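Local coordinates for sensor protein kinase HptS (Staphylococcus aureus, PDB 6LKI) that probably acts as the sensor histidine kinase of a two-component system, its extracellular domain passing an external signal to a kinase that autophosphorylates on histidine, at residues L13-T16 / E17-Q21; T25-N28 / N29-Q32; E48-K51 / L52-Q56; F93-S96 / T97-L100. All coordinates share one frame; numbering follows the deposited sequence.

In the fold
Contacts 1 and 2 follow each other on the long helix 2-31, their centres about 17 Å apart; contact 3 comes next along the chain, at the end of helix 39-55, and contact 4 last, where strand 84-92 turns into strand 97-106. The two helices pack together, joined by His27 of contact 2 with Glu48 of contact 3 and by Gln19 and Thr16 of contact 1 against Gln56 of contact 3. Contact 4 belongs to the four-stranded antiparallel sheet that the helices pack on and lies about 11 Å, centre to centre, from contact 2, where Phe31 stacks on Phe93. Leu49 of contact 3 also meets Leu100, so both helices cover this sheet of what is probably the sensor domain.

Contact 1 (L13-T16 / E17-Q21); sequences LHHT and EKQIQ
Glu17 takes up Leu13 O through its backbone N at 3.1 Å, the first of a run of i to i+4 bonds in the middle of helix 2-31. Its CG stands anti to the backbone N (chi1 -155°) and the chain bends at chi2, carrying the carboxylate along the helix toward Gln21. Lys18 N makes the next bond, to His14 O at 3.3 Å, while the lysine chain bends away from the first segment. At Gln19 the side chains join in: N binds His15 O at 3.0 Å, and CG lies over one face of the His15 imidazole, 4.2 Å from the ring centroid, in a CH-pi contact. Ring and amide planes stand 42° apart, and His15 NE2 and Gln19 NE2 approach to 2.9 Å. This helix forms one long wall of the domain, with helix 39-55 and strand 84-92 packed against it. Gln19 OE1 reaches a weak hydrogen bond with Gln56, just past the end of helix 39-55. Ile20 N bonds to Thr16 O, and its CG1 lies 3.4 Å from the same oxygen; the hydroxyl of Thr16 turns back to Ser12 O, while Ile20 rests on Phe86 of strand 84-92. Gln21 NE2 donates to Glu17 OE2 at 2.7 Å, nearly straight (164°), meeting the carboxylate from above its plane, while Gln21 OE1 pairs with His89.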
# COMPACT_ATOMS: atom_id res chain seq x y z
N LEU B 13 -0.55 27.91 -9.92
CA LEU B 13 -0.90 26.70 -9.18
C LEU B 13 -2.31 26.78 -8.61
O LEU B 13 -3.01 25.76 -8.53
CB LEU B 13 0.11 26.46 -8.06
CG LEU B 13 1.55 26.14 -8.50
CD1 LEU B 13 2.49 26.16 -7.31
CD2 LEU B 13 1.61 24.80 -9.22
N HIS B 14 -2.74 27.98 -8.22
CA HIS B 14 -4.12 28.18 -7.79
C HIS B 14 -5.10 27.84 -8.91
O HIS B 14 -6.10 27.15 -8.69
CB HIS B 14 -4.31 29.62 -7.32
CG HIS B 14 -5.73 29.99 -7.01
ND1 HIS B 14 -6.59 29.15 -6.32
CD2 HIS B 14 -6.45 31.10 -7.30
CE1 HIS B 14 -7.76 29.74 -6.20
NE2 HIS B 14 -7.71 30.92 -6.78
N HIS B 15 -4.80 28.30 -10.13
CA HIS B 15 -5.69 28.05 -11.25
C HIS B 15 -5.70 26.58 -11.66
O HIS B 15 -6.76 26.02 -11.96
CB HIS B 15 -5.29 28.93 -12.43
CG HIS B 15 -6.25 28.90 -13.58
ND1 HIS B 15 -7.48 29.53 -13.53
CD2 HIS B 15 -6.17 28.33 -14.80
CE1 HIS B 15 -8.11 29.34 -14.68
NE2 HIS B 15 -7.34 28.62 -15.46
N THR B 16 -4.53 25.94 -11.65
CA THR B 16 -4.46 24.54 -12.06
C THR B 16 -5.25 23.64 -11.12
O THR B 16 -5.95 22.73 -11.57
CB THR B 16 -3.00 24.09 -12.13
OG1 THR B 16 -2.31 24.84 -13.14
CG2 THR B 16 -2.90 22.60 -12.46
N GLU B 17 -5.15 23.88 -9.81
CA GLU B 17 -5.88 23.06 -8.85
C GLU B 17 -7.39 23.23 -9.02
O GLU B 17 -8.15 22.27 -8.86
CB GLU B 17 -5.46 23.41 -7.43
CG GLU B 17 -5.68 22.29 -6.43
CD GLU B 17 -7.06 22.33 -5.81
OE1 GLU B 17 -7.74 23.37 -5.93
OE2 GLU B 17 -7.46 21.32 -5.20
N LYS B 18 -7.84 24.45 -9.34
CA LYS B 18 -9.25 24.68 -9.62
C LYS B 18 -9.71 23.86 -10.82
O LYS B 18 -10.78 23.23 -10.79
CB LYS B 18 -9.49 26.18 -9.85
CG LYS B 18 -10.89 26.58 -10.32
CD LYS B 18 -11.01 26.61 -11.85
CE LYS B 18 -12.39 26.18 -12.30
NZ LYS B 18 -12.45 25.81 -13.74
N GLN B 19 -8.92 23.87 -11.89
CA GLN B 19 -9.29 23.13 -13.09
C GLN B 19 -9.37 21.63 -12.82
O GLN B 19 -10.21 20.94 -13.41
CB GLN B 19 -8.29 23.41 -14.21
CG GLN B 19 -8.16 24.89 -14.55
CD GLN B 19 -8.36 25.16 -16.03
OE1 GLN B 19 -8.02 24.34 -16.88
NE2 GLN B 19 -8.92 26.32 -16.34
N ILE B 20 -8.52 21.11 -11.93
CA ILE B 20 -8.61 19.70 -11.56
C ILE B 20 -9.92 19.42 -10.84
O ILE B 20 -10.63 18.46 -11.16
CB ILE B 20 -7.40 19.30 -10.69
CG1 ILE B 20 -6.11 19.37 -11.51
CG2 ILE B 20 -7.60 17.90 -10.12
CD1 ILE B 20 -4.85 19.12 -10.70
N GLN B 21 -10.27 20.26 -9.86
CA GLN B 21 -11.49 20.04 -9.10
C GLN B 21 -12.73 20.14 -9.98
O GLN B 21 -13.67 19.36 -9.83
CB GLN B 21 -11.57 21.03 -7.94
CG GLN B 21 -10.42 20.93 -6.94
CD GLN B 21 -10.44 19.64 -6.14
OE1 GLN B 21 -11.43 18.90 -6.14
NE2 GLN B 21 -9.35 19.35 -5.45

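Contact 2 (T25-N28 / N29-Q32); sequences TQHN and NSFQ
Phe31 turns one ring face to His27, whose carbonyl O sits 3.1 Å above the ring plane, offset toward the rim. Over the ring also comes His27 CB, 3.8 Å from the centroid, as a CH-pi contact. The imidazole meets the phenyl obliquely, their planes at 39°, with His27 CD2 and CG facing Phe31 CE1 and CZ. Beyond these segments the imidazole stacks on Phe23 and the phenyl on Phe93, while His27 ND1 bonds to Phe23 O and NE2 to Glu48 of helix 39-55, fixing the imidazole's rotation from both nitrogens. This is the C-terminal end of helix 2-31, kinked where Asn29 N and Ser30 N lose their bonds to the preceding turn. A water fills in at the break, donating to Gln26 O and accepting from Ser30 N at 3.0 Å. His27 O is gripped twice from the same face of its plane: by Phe31 N at 2.9 Å and by Ser30 OG at 2.8 Å, the hydroxyl from above the carbonyl plane. Ser30 OG lies between its own N and carbonyl carbon (chi1 64°), which brings it back over the preceding turn. Gln32 N and NE2 both reach Asn28 O weakly; the side-chain amides of Asn28 and Gln32 are turned 79° apart.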
# COMPACT_ATOMS: atom_id res chain seq x y z
N THR B 25 -15.67 17.31 -10.75
CA THR B 25 -17.08 17.57 -10.60
C THR B 25 -17.84 17.27 -11.87
O THR B 25 -18.85 16.64 -11.85
CB THR B 25 -17.27 19.01 -10.18
OG1 THR B 25 -16.63 19.21 -8.93
CG2 THR B 25 -18.65 19.29 -10.02
N GLN B 26 -17.31 17.68 -12.99
CA GLN B 26 -18.01 17.52 -14.26
C GLN B 26 -17.89 16.12 -14.84
O GLN B 26 -18.62 15.80 -15.79
CB GLN B 26 -17.47 18.54 -15.27
CG GLN B 26 -17.76 19.98 -14.88
CD GLN B 26 -17.23 20.99 -15.89
OE1 GLN B 26 -16.29 20.70 -16.64
NE2 GLN B 26 -17.83 22.17 -15.91
N HIS B 27 -17.03 15.27 -14.28
CA HIS B 27 -16.83 13.91 -14.78
C HIS B 27 -17.36 12.85 -13.82
O HIS B 27 -17.17 11.66 -14.07
CB HIS B 27 -15.35 13.66 -15.06
CG HIS B 27 -14.90 14.13 -16.40
ND1 HIS B 27 -14.64 15.45 -16.67
CD2 HIS B 27 -14.67 13.46 -17.55
CE1 HIS B 27 -14.26 15.58 -17.93
NE2 HIS B 27 -14.28 14.38 -18.49
N ASN B 28 -17.96 13.28 -12.74
CA ASN B 28 -18.55 12.40 -11.78
C ASN B 28 -19.53 11.39 -12.36
O ASN B 28 -19.41 10.23 -12.21
CB ASN B 28 -19.29 13.25 -10.80
CG ASN B 28 -19.59 12.52 -9.56
OD1 ASN B 28 -20.72 12.14 -9.29
ND2 ASN B 28 -18.58 12.32 -8.79
N ASN B 29 -20.53 11.89 -13.03
CA ASN B 29 -21.57 11.06 -13.62
C ASN B 29 -21.01 10.21 -14.76
O ASN B 29 -21.41 9.06 -14.93
CB ASN B 29 -22.72 11.92 -14.12
CG ASN B 29 -23.50 12.56 -12.99
OD1 ASN B 29 -23.75 13.77 -13.00
ND2 ASN B 29 -23.91 11.76 -12.02
N SER B 30 -20.07 10.77 -15.53
CA SER B 30 -19.50 10.02 -16.65
C SER B 30 -18.65 8.86 -16.15
O SER B 30 -18.66 7.77 -16.75
CB SER B 30 -18.68 10.95 -17.54
OG SER B 30 -17.56 11.47 -16.85
N PHE B 31 -17.91 9.06 -15.06
CA PHE B 31 -17.06 8.00 -14.53
C PHE B 31 -17.89 6.82 -14.03
O PHE B 31 -17.49 5.66 -14.18
CB PHE B 31 -16.17 8.54 -13.42
CG PHE B 31 -15.03 9.39 -13.91
CD1 PHE B 31 -14.63 9.33 -15.23
CD2 PHE B 31 -14.37 10.25 -13.05
CE1 PHE B 31 -13.58 10.12 -15.69
CE2 PHE B 31 -13.32 11.04 -13.50
CZ PHE B 31 -12.93 10.97 -14.82
N GLN B 32 -19.05 7.10 -13.43
CA GLN B 32 -19.92 6.03 -12.96
C GLN B 32 -20.46 5.17 -14.09
O GLN B 32 -20.98 4.08 -13.82
CB GLN B 32 -21.08 6.62 -12.15
CG GLN B 32 -20.64 7.39 -10.92
CD GLN B 32 -21.80 7.92 -10.11
OE1 GLN B 32 -22.67 7.16 -9.68
NE2 GLN B 32 -21.83 9.23 -9.90
O HOH W 1 -20.23 13.76 -15.78

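Contact 3 (E48-K51 / L52-Q56)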
# COMPACT_ATOMS: atom_id res chain seq x y z
N GLU B 48 -9.62 11.45 -21.38
CA GLU B 48 -10.02 12.57 -20.54
C GLU B 48 -8.89 13.02 -19.62
O GLU B 48 -8.69 14.22 -19.43
CB GLU B 48 -11.26 12.18 -19.72
CG GLU B 48 -12.49 11.89 -20.56
CD GLU B 48 -12.86 13.06 -21.46
OE1 GLU B 48 -13.05 14.17 -20.94
OE2 GLU B 48 -12.95 12.85 -22.69
N LEU B 49 -8.15 12.07 -19.05
CA LEU B 49 -7.06 12.43 -18.14
C LEU B 49 -5.92 13.11 -18.88
O LEU B 49 -5.37 14.11 -18.41
CB LEU B 49 -6.56 11.19 -17.40
CG LEU B 49 -7.51 10.59 -16.35
CD1 LEU B 49 -6.95 9.27 -15.82
CD2 LEU B 49 -7.75 11.57 -15.22
N LEU B 50 -5.54 12.58 -20.05
CA LEU B 50 -4.48 13.23 -20.83
C LEU B 50 -4.93 14.58 -21.36
O LEU B 50 -4.10 15.50 -21.49
CB LEU B 50 -4.05 12.31 -21.98
CG LEU B 50 -3.22 11.11 -21.53
CD1 LEU B 50 -3.09 10.09 -22.65
CD2 LEU B 50 -1.85 11.55 -21.05
N LYS B 51 -6.22 14.74 -21.66
CA LYS B 51 -6.72 16.06 -22.06
C LYS B 51 -6.58 17.05 -20.91
O LYS B 51 -6.18 18.20 -21.13
CB LYS B 51 -8.18 15.95 -22.50
CG LYS B 51 -8.77 17.25 -23.03
CD LYS B 51 -10.15 17.01 -23.63
CE LYS B 51 -10.10 15.96 -24.72
NZ LYS B 51 -11.45 15.63 -25.25
N LEU B 52 -6.90 16.62 -19.69
CA LEU B 52 -6.77 17.50 -18.53
C LEU B 52 -5.31 17.86 -18.26
O LEU B 52 -5.00 19.01 -17.95
CB LEU B 52 -7.40 16.84 -17.30
CG LEU B 52 -7.15 17.52 -15.95
CD1 LEU B 52 -7.97 18.80 -15.84
CD2 LEU B 52 -7.46 16.57 -14.81
N ILE B 53 -4.42 16.87 -18.37
CA ILE B 53 -3.00 17.09 -18.07
C ILE B 53 -2.43 18.20 -18.95
O ILE B 53 -1.74 19.10 -18.47
CB ILE B 53 -2.21 15.78 -18.24
CG1 ILE B 53 -2.54 14.80 -17.11
CG2 ILE B 53 -0.71 16.05 -18.30
CD1 ILE B 53 -2.47 15.41 -15.73
N HIS B 54 -2.72 18.15 -20.24
CA HIS B 54 -2.12 19.10 -21.17
C HIS B 54 -2.88 20.42 -21.25
O HIS B 54 -2.43 21.32 -21.97
CB HIS B 54 -2.02 18.46 -22.56
CG HIS B 54 -1.03 17.34 -22.62
ND1 HIS B 54 -1.40 16.02 -22.67
CD2 HIS B 54 0.33 17.35 -22.62
CE1 HIS B 54 -0.32 15.26 -22.70
NE2 HIS B 54 0.74 16.04 -22.67
N GLN B 55 -3.99 20.56 -20.54
CA GLN B 55 -4.64 21.86 -20.40
C GLN B 55 -3.99 22.71 -19.32
O GLN B 55 -4.27 23.91 -19.25
CB GLN B 55 -6.13 21.69 -20.11
CG GLN B 55 -6.97 21.34 -21.32
CD GLN B 55 -8.39 20.98 -20.96
OE1 GLN B 55 -8.71 20.72 -19.80
NE2 GLN B 55 -9.27 20.95 -21.96
N GLN B 56 -3.14 22.12 -18.49
CA GLN B 56 -2.44 22.78 -17.39
C GLN B 56 -1.01 23.12 -17.78
O GLN B 56 -0.36 22.33 -18.48
CB GLN B 56 -2.42 21.88 -16.15
CG GLN B 56 -3.72 21.12 -15.91
CD GLN B 56 -4.94 22.03 -15.88
OE1 GLN B 56 -4.90 23.13 -15.31
NE2 GLN B 56 -6.03 21.59 -16.50
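His54 clamps Leu50 O with two donors at the C-terminal end of helix 39-55, whose inner side packs on helix 2-31 and on strand 59-66. Among the backbone bonds, Leu52 N to Glu48 O and Ile53 N to Leu49 O (2.9 Å) are regular i to i+4 links, whereas Gln55 N to Lys51 O is weak, at 3.3 Å, as the helix runs out. Of the side-chain polar bonds, His54 ND1 donates to Leu50 O at 3.0 Å, while His54 N binds that oxygen from the opposite face of its carbonyl plane. With CG anti to the carbonyl carbon (chi1 -68°), the ring leans back along the helix, and the oxygen lies near its edge but 24° out of its plane; this bond requires ND1 to carry a proton. In van der Waals packing, Ile53 CG1 rides against Leu49 O, and its side chain continues to Leu60 and Tyr62 of strand 59-66, while Leu49 and Leu52 both touch Phe23. Lys51 and Gln55 run side by side on the exposed side, pointing the same way. Past the last turn, Gln56 folds back to donate NE2 to Leu52 O at 3.1 Å, that oxygen lying close to its amide plane, 8° out of it.

Contact 4 (F93-S96 / T97-L100); sequences FKNS and TYML
Phe93 N donates to Ser96 O at 3.0 Å, closing the turn 93-96, from which the chain runs on as a strand with Tyr98 bonded through its backbone to Leu91. Tyr98 lies back across this turn and carries the contact. Phe93 CD1 meets Tyr98 CD1 at 3.7 Å; the side chains cross at about a right angle and the rings form an oblique pair, planes 72° apart and centroids 5.3 Å. At the far end of the tyrosine, Asn95 ND2 donates to Tyr98 OH at 2.9 Å, almost straight (164°) and in the plane of the tyrosine ring. A chi1 of 59° tucks the Asn95 amide over its own backbone and toward the hydroxyl. The turn links strands 84-92 and 97-106, antiparallel neighbours in a four-stranded sheet of order 2-1-4-3, an arrangement consistent with the PAS-like fold of extracellular sensor domains. The phenol has a further partner in Gln69 of strand 69-72, and Asn95 OD1 accepts from Leu36 N, so the amide is held from both ends. Ser96 O lies near the plane of the Tyr98 ring, at its edge, 3.5 Å from Tyr98 CD1. Phe93 packs on Thr45 of helix 39-55, and Thr97 on a polar side chain of the other subunit.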
# COMPACT_ATOMS: atom_id res chain seq x y z
N PHE B 93 -16.22 4.43 -10.19
CA PHE B 93 -16.45 4.01 -11.56
C PHE B 93 -17.55 2.95 -11.59
O PHE B 93 -18.11 2.57 -10.56
CB PHE B 93 -15.16 3.51 -12.19
CG PHE B 93 -14.26 4.61 -12.69
CD1 PHE B 93 -13.47 5.33 -11.81
CD2 PHE B 93 -14.21 4.92 -14.04
CE1 PHE B 93 -12.64 6.34 -12.26
CE2 PHE B 93 -13.39 5.94 -14.50
CZ PHE B 93 -12.60 6.65 -13.61
N LYS B 94 -17.86 2.46 -12.79
CA LYS B 94 -18.96 1.51 -12.94
C LYS B 94 -18.66 0.18 -12.26
O LYS B 94 -19.58 -0.47 -11.75
CB LYS B 94 -19.25 1.29 -14.43
CG LYS B 94 -20.51 0.50 -14.71
CD LYS B 94 -20.68 0.29 -16.21
CE LYS B 94 -21.95 -0.47 -16.53
NZ LYS B 94 -23.17 0.30 -16.14
N ASN B 95 -17.39 -0.23 -12.23
CA ASN B 95 -17.02 -1.55 -11.73
C ASN B 95 -16.46 -1.54 -10.32
O ASN B 95 -16.64 -2.52 -9.59
CB ASN B 95 -15.99 -2.19 -12.67
CG ASN B 95 -14.73 -1.36 -12.80
OD1 ASN B 95 -14.80 -0.15 -13.04
ND2 ASN B 95 -13.58 -2.00 -12.64
N SER B 96 -15.79 -0.47 -9.92
CA SER B 96 -15.12 -0.42 -8.62
C SER B 96 -14.75 1.02 -8.32
O SER B 96 -14.98 1.93 -9.12
CB SER B 96 -13.88 -1.33 -8.61
OG SER B 96 -13.25 -1.31 -7.34
N THR B 97 -14.16 1.23 -7.14
CA THR B 97 -13.67 2.54 -6.73
C THR B 97 -12.19 2.65 -7.06
O THR B 97 -11.42 1.71 -6.81
CB THR B 97 -13.90 2.74 -5.23
OG1 THR B 97 -15.26 3.10 -4.99
CG2 THR B 97 -12.99 3.85 -4.69
N TYR B 98 -11.79 3.78 -7.64
CA TYR B 98 -10.41 4.04 -8.01
C TYR B 98 -9.93 5.31 -7.33
O TYR B 98 -10.69 6.26 -7.14
CB TYR B 98 -10.26 4.16 -9.53
CG TYR B 98 -10.47 2.87 -10.28
CD1 TYR B 98 -11.75 2.33 -10.44
CD2 TYR B 98 -9.40 2.18 -10.83
CE1 TYR B 98 -11.94 1.15 -11.12
CE2 TYR B 98 -9.59 0.99 -11.51
CZ TYR B 98 -10.86 0.48 -11.66
OH TYR B 98 -11.05 -0.70 -12.34
N MET B 99 -8.65 5.32 -6.96
CA MET B 99 -8.01 6.49 -6.38
C MET B 99 -7.23 7.21 -7.46
O MET B 99 -6.43 6.60 -8.17
CB MET B 99 -7.08 6.10 -5.23
CG MET B 99 -7.78 5.47 -4.03
SD MET B 99 -9.04 6.54 -3.30
CE MET B 99 -8.07 7.98 -2.88
N LEU B 100 -7.46 8.52 -7.59
CA LEU B 100 -6.77 9.35 -8.57
C LEU B 100 -5.85 10.31 -7.82
O LEU B 100 -6.32 11.16 -7.06
CB LEU B 100 -7.75 10.12 -9.45
CG LEU B 100 -7.12 11.13 -10.41
CD1 LEU B 100 -6.19 10.44 -11.40
CD2 LEU B 100 -8.19 11.94 -11.14